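Local coordinates for DNA-binding protein reb1 (Schizosaccharomyces pombe, PDB 5EYB) that binds specific DNA sites in ribosomal gene enhancers and promoters and upstream of many other genes, and helps terminate transcription by RNA polymerase I, at residues F67-R70 / T71-H75; V57-L60 / V61-P65. One frame throughout, in Å; residues are numbered along the deposited sequence. Where two conformers were deposited one is given.

In the fold
Both contacts are local and each spans one end of a helix: the start of 69-79 and the end of 51-63, which follow each other in the Myb-associated domain nearer the chain's start. Their centres lie about 9 Å apart. Interaction 1 is polar and bound to DNA: hydroxyls, arginines and a histidine face phosphates, with Phe67, Ile72 and Leu73 buried behind them. Interaction 2 is mainly apolar on its inner side, while Lys58, Leu59, Gln62 and Glu63 are exposed. The two meet where Val57 CG1 packs against Leu73 CD2 (3.7 Å) and where Ile72 CD1 packs on the backbone of Leu60 (O) and Val61 (CA), joining DNA-binding surface to hydrophobic interior.

Interaction 1 of 2, residues F67-R70 / T71-H75; sequences FTRR and TILRH. With nucleotides of chain B; nucleotides of chain C.
Local contacts round the first turn of helix 69-79 bring Thr68 against Thr71 and Ile72, where the helix start meets DNA. Ile72 N donates a hydrogen bond to Thr68 O at 3.0 Å. Thr68 holds the N-cap position but makes no side-chain capping bond: OG1 lies anti to the carbonyl carbon (chi1 -36°), on the side of its own backbone N, which lets both hydrogen-bond to OP2 of DT18 of chain B, OG1 at 2.7 Å. Threonine suits the place by offering a hydroxyl close to the backbone amide. In this Myb-associated domain, of the helix-turn-helix class, helix 69-79 touches both DNA strands. Arg69, with CG anti to the backbone N (chi1 179°) and the chain extended from there to NE, reaches the other one, NE hydrogen-bonding to OP2 of DG6 of chain C at 2.8 Å. His75 NE2 gives a hydrogen bond of 3.1 Å to OP1 of DA17 of chain B. Phe67 CB lies 3.5 Å from Thr71 CG2, while its ring meets those of Trp14 and His18. Arg74 NH1 stands 3.7 Å from the methyl C7 of DT18 of chain B; a serine in its place would probably leave that major-groove methyl without its flat, charged neighbour. Arg70 was modelled in two conformers, so its crossing of Arg74, with guanidinium planes 72° apart, is doubtful.

Interaction 2 of 2, residues V57-L60 / V61-P65; sequences VKLL and VQEMP
Leu59 meets Glu63 on the aliphatic stem that carries its flat carboxylate, CD2 of Leu59 lying 3.7 Å from CG of Glu63. The aromatic side chain of Tyr21, on helix 16-32, is touched by Leu59, Leu60 and Glu63. These are contacts between residues four apart in the last turns of helix 51-63, the helix before the DNA-contacting helix 69-79 in a Myb-associated domain of the helix-turn-helix class.

Four successive backbone hydrogen bonds hold the turns together, from Val61 N to Val57 O at 2.9 Å through to Met64 N on Leu60 O. Met64 is the first residue to leave helical torsions, yet its amide still closes the last turn.

Residue types largely follow the two sides of the helix. Exposed positions carry Lys58, which packs on a DNA phosphate, together with Gln62 and Glu63, whose polar ends suit solvent; Leu59 is exposed too, but has Tyr21 to pack on. On the inner side are branched and flexible apolar chains, with the partly exposed Val61 at its border. Val57 CG1 and Val61 CG2 approach to 4.2 Å, and both valines also pack on Arg69 of helix 69-79. Leu60 leans on Leu22 of helix 16-32 as well as on Tyr21. Met64 touches Trp14 and Ile72; its long unbranched chain can reach back along the helix. The bend at its last torsion, chi3 -81°, swings the methyl towards Leu60, with which it runs side by side, so that Met64 CE sits 3.6 Å from Leu60 CD2.

Interaction 1 of 2, residues F67-R70 / T71-H75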
ATOM      1  N   PHE A  67      11.029  10.393  -8.141  1.00 67.38           N
ATOM      2  CA  PHE A  67      10.049   9.467  -8.693  1.00 60.34           C
ATOM      3  C   PHE A  67      10.655   8.514  -9.717  1.00 59.58           C
ATOM      4  O   PHE A  67      11.688   8.808 -10.323  1.00 60.59           O
ATOM      5  CB  PHE A  67       8.896  10.253  -9.319  1.00 62.33           C
ATOM      6  CG  PHE A  67       8.251  11.222  -8.375  1.00 66.43           C
ATOM      7  CD1 PHE A  67       7.381  10.779  -7.392  1.00 69.53           C
ATOM      8  CD2 PHE A  67       8.530  12.574  -8.458  1.00 69.98           C
ATOM      9  CE1 PHE A  67       6.795  11.669  -6.515  1.00 71.77           C
ATOM     10  CE2 PHE A  67       7.947  13.469  -7.585  1.00 72.16           C
ATOM     11  CZ  PHE A  67       7.079  13.016  -6.613  1.00 72.77           C
ATOM     12  N   THR A  68      10.007   7.367  -9.896  1.00 60.14           N
ATOM     13  CA  THR A  68      10.444   6.367 -10.867  1.00 58.40           C
ATOM     14  C   THR A  68       9.973   6.758 -12.264  1.00 51.85           C
ATOM     15  O   THR A  68       9.109   7.617 -12.421  1.00 53.23           O
ATOM     16  CB  THR A  68       9.904   4.965 -10.515  1.00 69.61           C
ATOM     17  OG1 THR A  68       9.896   4.803  -9.092  1.00 76.67           O
ATOM     18  CG2 THR A  68      10.765   3.867 -11.140  1.00 84.82           C
ATOM     19  N   ARG A  69      10.554   6.136 -13.282  1.00 51.02           N
ATOM     20  CA  ARG A  69      10.095   6.328 -14.647  1.00 50.46           C
ATOM     21  C   ARG A  69       8.643   5.866 -14.797  1.00 53.36           C
ATOM     22  O   ARG A  69       7.852   6.510 -15.485  1.00 56.15           O
ATOM     23  CB  ARG A  69      10.997   5.572 -15.619  1.00 53.21           C
ATOM     24  CG  ARG A  69      10.583   5.685 -17.072  1.00 53.50           C
ATOM     25  CD  ARG A  69      11.408   4.756 -17.944  1.00 52.62           C
ATOM     26  NE  ARG A  69      11.009   4.830 -19.346  1.00 58.52           N
ATOM     27  CZ  ARG A  69      11.541   5.668 -20.228  1.00 62.57           C
ATOM     28  NH1 ARG A  69      12.501   6.504 -19.854  1.00 63.02           N
ATOM     29  NH2 ARG A  69      11.117   5.670 -21.484  1.00 62.92           N
ATOM     30  N   ARG A  70       8.302   4.758 -14.140  1.00 52.26           N
ATOM     31  CA  ARG A  70       6.956   4.193 -14.216  0.65 54.86           C
ATOM     32  C   ARG A  70       5.904   5.183 -13.720  1.00 63.24           C
ATOM     33  O   ARG A  70       4.856   5.347 -14.344  1.00 73.44           O
ATOM     34  CB  ARG A  70       6.879   2.882 -13.418  0.65 57.10           C
ATOM     35  CG  ARG A  70       5.469   2.298 -13.228  0.65 63.65           C
ATOM     36  CD  ARG A  70       4.747   2.020 -14.550  0.65 74.27           C
ATOM     37  NE  ARG A  70       3.482   1.306 -14.357  0.65 81.45           N
ATOM     38  CZ  ARG A  70       2.558   1.143 -15.303  0.65 80.86           C
ATOM     39  NH1 ARG A  70       2.750   1.650 -16.511  0.65 84.05           N
ATOM     40  NH2 ARG A  70       1.440   0.480 -15.042  0.65 58.36           N
ATOM     41  N   THR A  71       6.185   5.841 -12.602  1.00 62.34           N
ATOM     42  CA  THR A  71       5.214   6.764 -12.030  1.00 65.79           C
ATOM     43  C   THR A  71       5.211   8.110 -12.756  1.00 63.74           C
ATOM     44  O   THR A  71       4.184   8.785 -12.798  1.00 61.27           O
ATOM     45  CB  THR A  71       5.466   6.996 -10.533  1.00 71.92           C
ATOM     46  OG1 THR A  71       4.427   7.819  -9.992  1.00 78.33           O
ATOM     47  CG2 THR A  71       6.765   7.695 -10.338  1.00 74.36           C
ATOM     48  N   ILE A  72       6.348   8.499 -13.331  1.00 62.16           N
ATOM     49  CA  ILE A  72       6.403   9.726 -14.117  1.00 58.72           C
ATOM     50  C   ILE A  72       5.562   9.555 -15.375  1.00 55.49           C
ATOM     51  O   ILE A  72       4.822  10.455 -15.769  1.00 56.83           O
ATOM     52  CB  ILE A  72       7.848  10.112 -14.498  1.00 52.54           C
ATOM     53  CG1 ILE A  72       8.602  10.626 -13.272  1.00 55.78           C
ATOM     54  CG2 ILE A  72       7.852  11.187 -15.570  1.00 46.18           C
ATOM     55  CD1 ILE A  72      10.044  10.972 -13.547  1.00 51.33           C
ATOM     56  N   LEU A  73       5.667   8.384 -15.991  1.00 54.67           N
ATOM     57  CA  LEU A  73       4.887   8.075 -17.181  1.00 56.50           C
ATOM     58  C   LEU A  73       3.397   8.026 -16.867  1.00 58.75           C
ATOM     59  O   LEU A  73       2.575   8.468 -17.666  1.00 58.69           O
ATOM     60  CB  LEU A  73       5.332   6.747 -17.791  1.00 53.38           C
ATOM     61  CG  LEU A  73       6.681   6.748 -18.504  1.00 51.85           C
ATOM     62  CD1 LEU A  73       6.928   5.397 -19.154  1.00 55.97           C
ATOM     63  CD2 LEU A  73       6.746   7.865 -19.534  1.00 46.99           C
ATOM     64  N   ARG A  74       3.058   7.484 -15.701  1.00 57.96           N
ATOM     65  CA  ARG A  74       1.665   7.403 -15.277  1.00 54.22           C
ATOM     66  C   ARG A  74       1.052   8.794 -15.163  1.00 57.36           C
ATOM     67  O   ARG A  74      -0.066   9.024 -15.619  1.00 64.93           O
ATOM     68  CB  ARG A  74       1.544   6.669 -13.942  1.00 52.24           C
ATOM     69  CG  ARG A  74       1.637   5.156 -14.042  1.00 54.29           C
ATOM     70  CD  ARG A  74       1.535   4.526 -12.662  1.00 59.16           C
ATOM     71  NE  ARG A  74       1.691   3.075 -12.696  1.00 66.20           N
ATOM     72  CZ  ARG A  74       1.611   2.296 -11.623  1.00 66.43           C
ATOM     73  NH1 ARG A  74       1.378   2.831 -10.433  1.00 65.59           N
ATOM     74  NH2 ARG A  74       1.762   0.985 -11.736  1.00 73.14           N
ATOM     75  N   HIS A  75       1.776   9.713 -14.562  1.00 55.60           N
ATOM     76  CA  HIS A  75       1.376  11.102 -14.527  1.00 60.75           C
ATOM     77  C   HIS A  75       1.376  11.760 -15.876  1.00 63.58           C
ATOM     78  O   HIS A  75       0.555  12.586 -16.142  1.00 68.13           O
ATOM     79  CB  HIS A  75       2.225  11.891 -13.552  1.00 64.11           C
ATOM     80  CG  HIS A  75       1.971  11.539 -12.132  1.00 70.91           C
ATOM     81  ND1 HIS A  75       1.691  12.475 -11.173  1.00 75.51           N
ATOM     82  CD2 HIS A  75       1.938  10.346 -11.511  1.00 76.27           C
ATOM     83  CE1 HIS A  75       1.496  11.876 -10.019  1.00 79.67           C
ATOM     84  NE2 HIS A  75       1.645  10.583 -10.197  1.00 80.49           N
TER
ATOM     85  P    DT B  18       8.338   6.358  -6.612  1.00 54.92           P
ATOM     86  OP1  DT B  18       9.413   7.291  -6.213  1.00 71.03           O
ATOM     87  OP2  DT B  18       7.918   6.294  -8.016  1.00 49.94           O
ATOM     88  O5'  DT B  18       8.735   4.872  -6.199  1.00 65.19           O
ATOM     89  C5'  DT B  18       8.571   4.456  -4.859  1.00 68.84           C
ATOM     90  C4'  DT B  18       9.003   3.015  -4.694  1.00 66.49           C
ATOM     91  O4'  DT B  18       7.851   2.138  -4.807  1.00 67.48           O
ATOM     92  C3'  DT B  18      10.015   2.525  -5.730  1.00 61.51           C
ATOM     93  O3'  DT B  18      11.041   1.819  -5.075  1.00 64.56           O
ATOM     94  C2'  DT B  18       9.184   1.605  -6.622  1.00 60.68           C
ATOM     95  C1'  DT B  18       8.188   1.049  -5.626  1.00 61.52           C
ATOM     96  N1   DT B  18       6.944   0.529  -6.255  1.00 60.22           N
ATOM     97  C2   DT B  18       6.424  -0.670  -5.823  1.00 67.23           C
ATOM     98  O2   DT B  18       6.929  -1.342  -4.937  1.00 73.71           O
ATOM     99  N3   DT B  18       5.280  -1.059  -6.467  1.00 61.22           N
ATOM    100  C4   DT B  18       4.619  -0.384  -7.478  1.00 64.06           C
ATOM    101  O4   DT B  18       3.594  -0.814  -7.997  1.00 65.76           O
ATOM    102  C5   DT B  18       5.220   0.864  -7.883  1.00 61.49           C
ATOM    103  C7   DT B  18       4.593   1.684  -8.971  1.00 58.11           C
ATOM    104  C6   DT B  18       6.340   1.256  -7.259  1.00 54.70           C
TER
ATOM    105  P    DG C   6       9.035   2.257 -21.017  1.00 82.88           P
ATOM    106  OP1  DG C   6       8.643   3.375 -21.900  1.00 83.56           O
ATOM    107  OP2  DG C   6       9.424   2.543 -19.618  1.00 80.16           O
ATOM    108  O5'  DG C   6       7.862   1.176 -21.000  1.00 72.45           O
ATOM    109  C5'  DG C   6       7.589   0.420 -22.174  1.00 72.51           C
ATOM    110  C4'  DG C   6       7.093  -0.974 -21.827  1.00 73.47           C
ATOM    111  O4'  DG C   6       8.176  -1.758 -21.262  1.00 74.82           O
ATOM    112  C3'  DG C   6       5.947  -1.029 -20.811  1.00 73.00           C
ATOM    113  O3'  DG C   6       4.944  -1.924 -21.268  1.00 70.44           O
ATOM    114  C2'  DG C   6       6.620  -1.548 -19.541  1.00 72.82           C
ATOM    115  C1'  DG C   6       7.707  -2.434 -20.120  1.00 73.54           C
ATOM    116  N9   DG C   6       8.832  -2.652 -19.216  1.00 74.55           N
ATOM    117  C8   DG C   6       9.775  -1.731 -18.827  1.00 73.91           C
ATOM    118  N7   DG C   6      10.668  -2.217 -18.010  1.00 75.27           N
ATOM    119  C5   DG C   6      10.292  -3.545 -17.847  1.00 76.07           C
ATOM    120  C6   DG C   6      10.882  -4.572 -17.074  1.00 75.98           C
ATOM    121  O6   DG C   6      11.889  -4.510 -16.356  1.00 80.41           O
ATOM    122  N1   DG C   6      10.185  -5.771 -17.192  1.00 77.81           N
ATOM    123  C2   DG C   6       9.058  -5.954 -17.959  1.00 79.70           C
ATOM    124  N2   DG C   6       8.523  -7.183 -17.945  1.00 82.29           N
ATOM    125  N3   DG C   6       8.496  -5.000 -18.687  1.00 75.73           N
ATOM    126  C4   DG C   6       9.164  -3.826 -18.584  1.00 75.63           C
TER
ATOM    127  P    DA B  17       1.835   8.102  -7.310  1.00 58.69           P
ATOM    128  OP1  DA B  17       2.271   9.513  -7.391  1.00 62.91           O
ATOM    129  OP2  DA B  17       1.387   7.390  -8.527  1.00 60.18           O
ATOM    130  O5'  DA B  17       3.016   7.263  -6.652  1.00 64.46           O
ATOM    131  C5'  DA B  17       3.601   7.713  -5.451  1.00 59.38           C
ATOM    132  C4'  DA B  17       4.756   6.823  -5.059  1.00 51.41           C
ATOM    133  O4'  DA B  17       4.249   5.549  -4.597  1.00 50.93           O
ATOM    134  C3'  DA B  17       5.748   6.517  -6.181  1.00 47.05           C
ATOM    135  O3'  DA B  17       7.067   6.663  -5.684  1.00 54.26           O
ATOM    136  C2'  DA B  17       5.430   5.067  -6.563  1.00 48.22           C
ATOM    137  C1'  DA B  17       4.920   4.496  -5.249  1.00 50.93           C
ATOM    138  N9   DA B  17       3.974   3.395  -5.411  1.00 53.14           N
ATOM    139  C8   DA B  17       2.902   3.342  -6.262  1.00 53.76           C
ATOM    140  N7   DA B  17       2.211   2.226  -6.176  1.00 49.73           N
ATOM    141  C5   DA B  17       2.870   1.503  -5.194  1.00 56.17           C
ATOM    142  C6   DA B  17       2.640   0.229  -4.631  1.00 51.78           C
ATOM    143  N6   DA B  17       1.633  -0.570  -4.997  1.00 52.88           N
ATOM    144  N1   DA B  17       3.486  -0.191  -3.670  1.00 52.39           N
ATOM    145  C2   DA B  17       4.493   0.611  -3.302  1.00 61.32           C
ATOM    146  N3   DA B  17       4.811   1.823  -3.757  1.00 53.71           N
ATOM    147  C4   DA B  17       3.954   2.214  -4.709  1.00 52.12           C
TER

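Interaction 2 of 2, residues V57-L60 / V61-P65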
ATOM      1  N   VAL A  57      11.347  11.967 -21.836  1.00 57.25           N
ATOM      2  CA  VAL A  57      11.067  11.210 -20.624  1.00 59.06           C
ATOM      3  C   VAL A  57      12.355  10.941 -19.855  1.00 64.98           C
ATOM      4  O   VAL A  57      12.400  11.090 -18.633  1.00 67.80           O
ATOM      5  CB  VAL A  57      10.361   9.878 -20.939  1.00 59.05           C
ATOM      6  CG1 VAL A  57      10.224   9.029 -19.679  1.00 56.55           C
ATOM      7  CG2 VAL A  57       8.997  10.138 -21.557  1.00 57.49           C
ATOM      8  N   LYS A  58      13.400  10.552 -20.581  1.00 64.20           N
ATOM      9  CA  LYS A  58      14.716  10.340 -19.994  1.00 63.31           C
ATOM     10  C   LYS A  58      15.172  11.567 -19.208  1.00 65.06           C
ATOM     11  O   LYS A  58      15.777  11.443 -18.142  1.00 71.70           O
ATOM     12  CB  LYS A  58      15.738   9.999 -21.080  1.00 64.88           C
ATOM     13  CG  LYS A  58      16.270   8.577 -21.007  1.00 71.52           C
ATOM     14  CD  LYS A  58      17.263   8.291 -22.124  1.00 75.53           C
ATOM     15  CE  LYS A  58      16.581   8.279 -23.481  1.00 79.39           C
ATOM     16  NZ  LYS A  58      17.560   8.122 -24.590  1.00 82.02           N
ATOM     17  N   LEU A  59      14.871  12.748 -19.743  1.00 60.14           N
ATOM     18  CA  LEU A  59      15.178  14.006 -19.070  1.00 63.15           C
ATOM     19  C   LEU A  59      14.368  14.145 -17.787  1.00 68.73           C
ATOM     20  O   LEU A  59      14.908  14.495 -16.736  1.00 66.75           O
ATOM     21  CB  LEU A  59      14.911  15.192 -20.004  1.00 62.38           C
ATOM     22  CG  LEU A  59      15.056  16.613 -19.455  1.00 63.28           C
ATOM     23  CD1 LEU A  59      15.647  17.510 -20.519  1.00 57.33           C
ATOM     24  CD2 LEU A  59      13.715  17.173 -18.995  1.00 66.82           C
ATOM     25  N   LEU A  60      13.069  13.873 -17.888  1.00 68.23           N
ATOM     26  CA  LEU A  60      12.162  13.946 -16.745  1.00 63.44           C
ATOM     27  C   LEU A  60      12.627  13.055 -15.602  1.00 62.71           C
ATOM     28  O   LEU A  60      12.628  13.469 -14.442  1.00 60.62           O
ATOM     29  CB  LEU A  60      10.746  13.554 -17.164  1.00 57.01           C
ATOM     30  CG  LEU A  60      10.071  14.465 -18.187  1.00 52.73           C
ATOM     31  CD1 LEU A  60       8.686  13.947 -18.518  1.00 45.36           C
ATOM     32  CD2 LEU A  60      10.007  15.891 -17.668  1.00 54.55           C
ATOM     33  N   VAL A  61      13.018  11.830 -15.940  1.00 61.63           N
ATOM     34  CA  VAL A  61      13.499  10.873 -14.954  1.00 60.77           C
ATOM     35  C   VAL A  61      14.696  11.444 -14.205  1.00 67.98           C
ATOM     36  O   VAL A  61      14.799  11.314 -12.985  1.00 74.69           O
ATOM     37  CB  VAL A  61      13.890   9.534 -15.605  1.00 58.61           C
ATOM     38  CG1 VAL A  61      14.477   8.588 -14.569  1.00 55.01           C
ATOM     39  CG2 VAL A  61      12.686   8.902 -16.282  1.00 58.96           C
ATOM     40  N   GLN A  62      15.588  12.091 -14.945  1.00 69.06           N
ATOM     41  CA  GLN A  62      16.765  12.710 -14.352  1.00 77.15           C
ATOM     42  C   GLN A  62      16.394  13.983 -13.598  1.00 81.24           C
ATOM     43  O   GLN A  62      16.954  14.275 -12.540  1.00 87.56           O
ATOM     44  CB  GLN A  62      17.803  13.021 -15.429  1.00 79.06           C
ATOM     45  CG  GLN A  62      18.999  13.799 -14.922  1.00 82.64           C
ATOM     46  CD  GLN A  62      19.865  14.324 -16.043  1.00 83.81           C
ATOM     47  OE1 GLN A  62      20.198  15.508 -16.081  1.00 88.57           O
ATOM     48  NE2 GLN A  62      20.238  13.445 -16.966  1.00 81.91           N
ATOM     49  N   GLU A  63      15.442  14.732 -14.145  1.00 78.30           N
ATOM     50  CA  GLU A  63      15.047  16.012 -13.566  1.00 78.68           C
ATOM     51  C   GLU A  63      14.105  15.851 -12.375  1.00 72.87           C
ATOM     52  O   GLU A  63      13.951  16.770 -11.573  1.00 73.39           O
ATOM     53  CB  GLU A  63      14.392  16.894 -14.629  1.00 80.76           C
ATOM     54  CG  GLU A  63      15.352  17.417 -15.688  1.00 86.07           C
ATOM     55  CD  GLU A  63      16.263  18.506 -15.162  1.00100.31           C
ATOM     56  OE1 GLU A  63      17.307  18.177 -14.558  1.00103.07           O
ATOM     57  OE2 GLU A  63      15.931  19.695 -15.355  1.00107.92           O
ATOM     58  N   MET A  64      13.479  14.687 -12.257  1.00 70.04           N
ATOM     59  CA  MET A  64      12.587  14.424 -11.133  1.00 69.64           C
ATOM     60  C   MET A  64      12.981  13.149 -10.392  1.00 70.63           C
ATOM     61  O   MET A  64      12.242  12.165 -10.409  1.00 64.80           O
ATOM     62  CB  MET A  64      11.138  14.333 -11.616  1.00 64.41           C
ATOM     63  CG  MET A  64      10.574  15.656 -12.108  1.00 65.04           C
ATOM     64  SD  MET A  64       8.859  15.549 -12.651  1.00 70.07           S
ATOM     65  CE  MET A  64       9.063  14.886 -14.295  1.00 62.11           C
ATOM     66  N   PRO A  65      14.141  13.176  -9.712  1.00 73.48           N
ATOM     67  CA  PRO A  65      14.745  11.990  -9.089  1.00 74.29           C
ATOM     68  C   PRO A  65      13.883  11.390  -7.985  1.00 71.88           C
ATOM     69  O   PRO A  65      14.097  10.244  -7.595  1.00 69.71           O
ATOM     70  CB  PRO A  65      16.061  12.525  -8.506  1.00 77.54           C
ATOM     71  CG  PRO A  65      16.276  13.855  -9.157  1.00 79.57           C
ATOM     72  CD  PRO A  65      14.912  14.392  -9.416  1.00 76.06           C
TER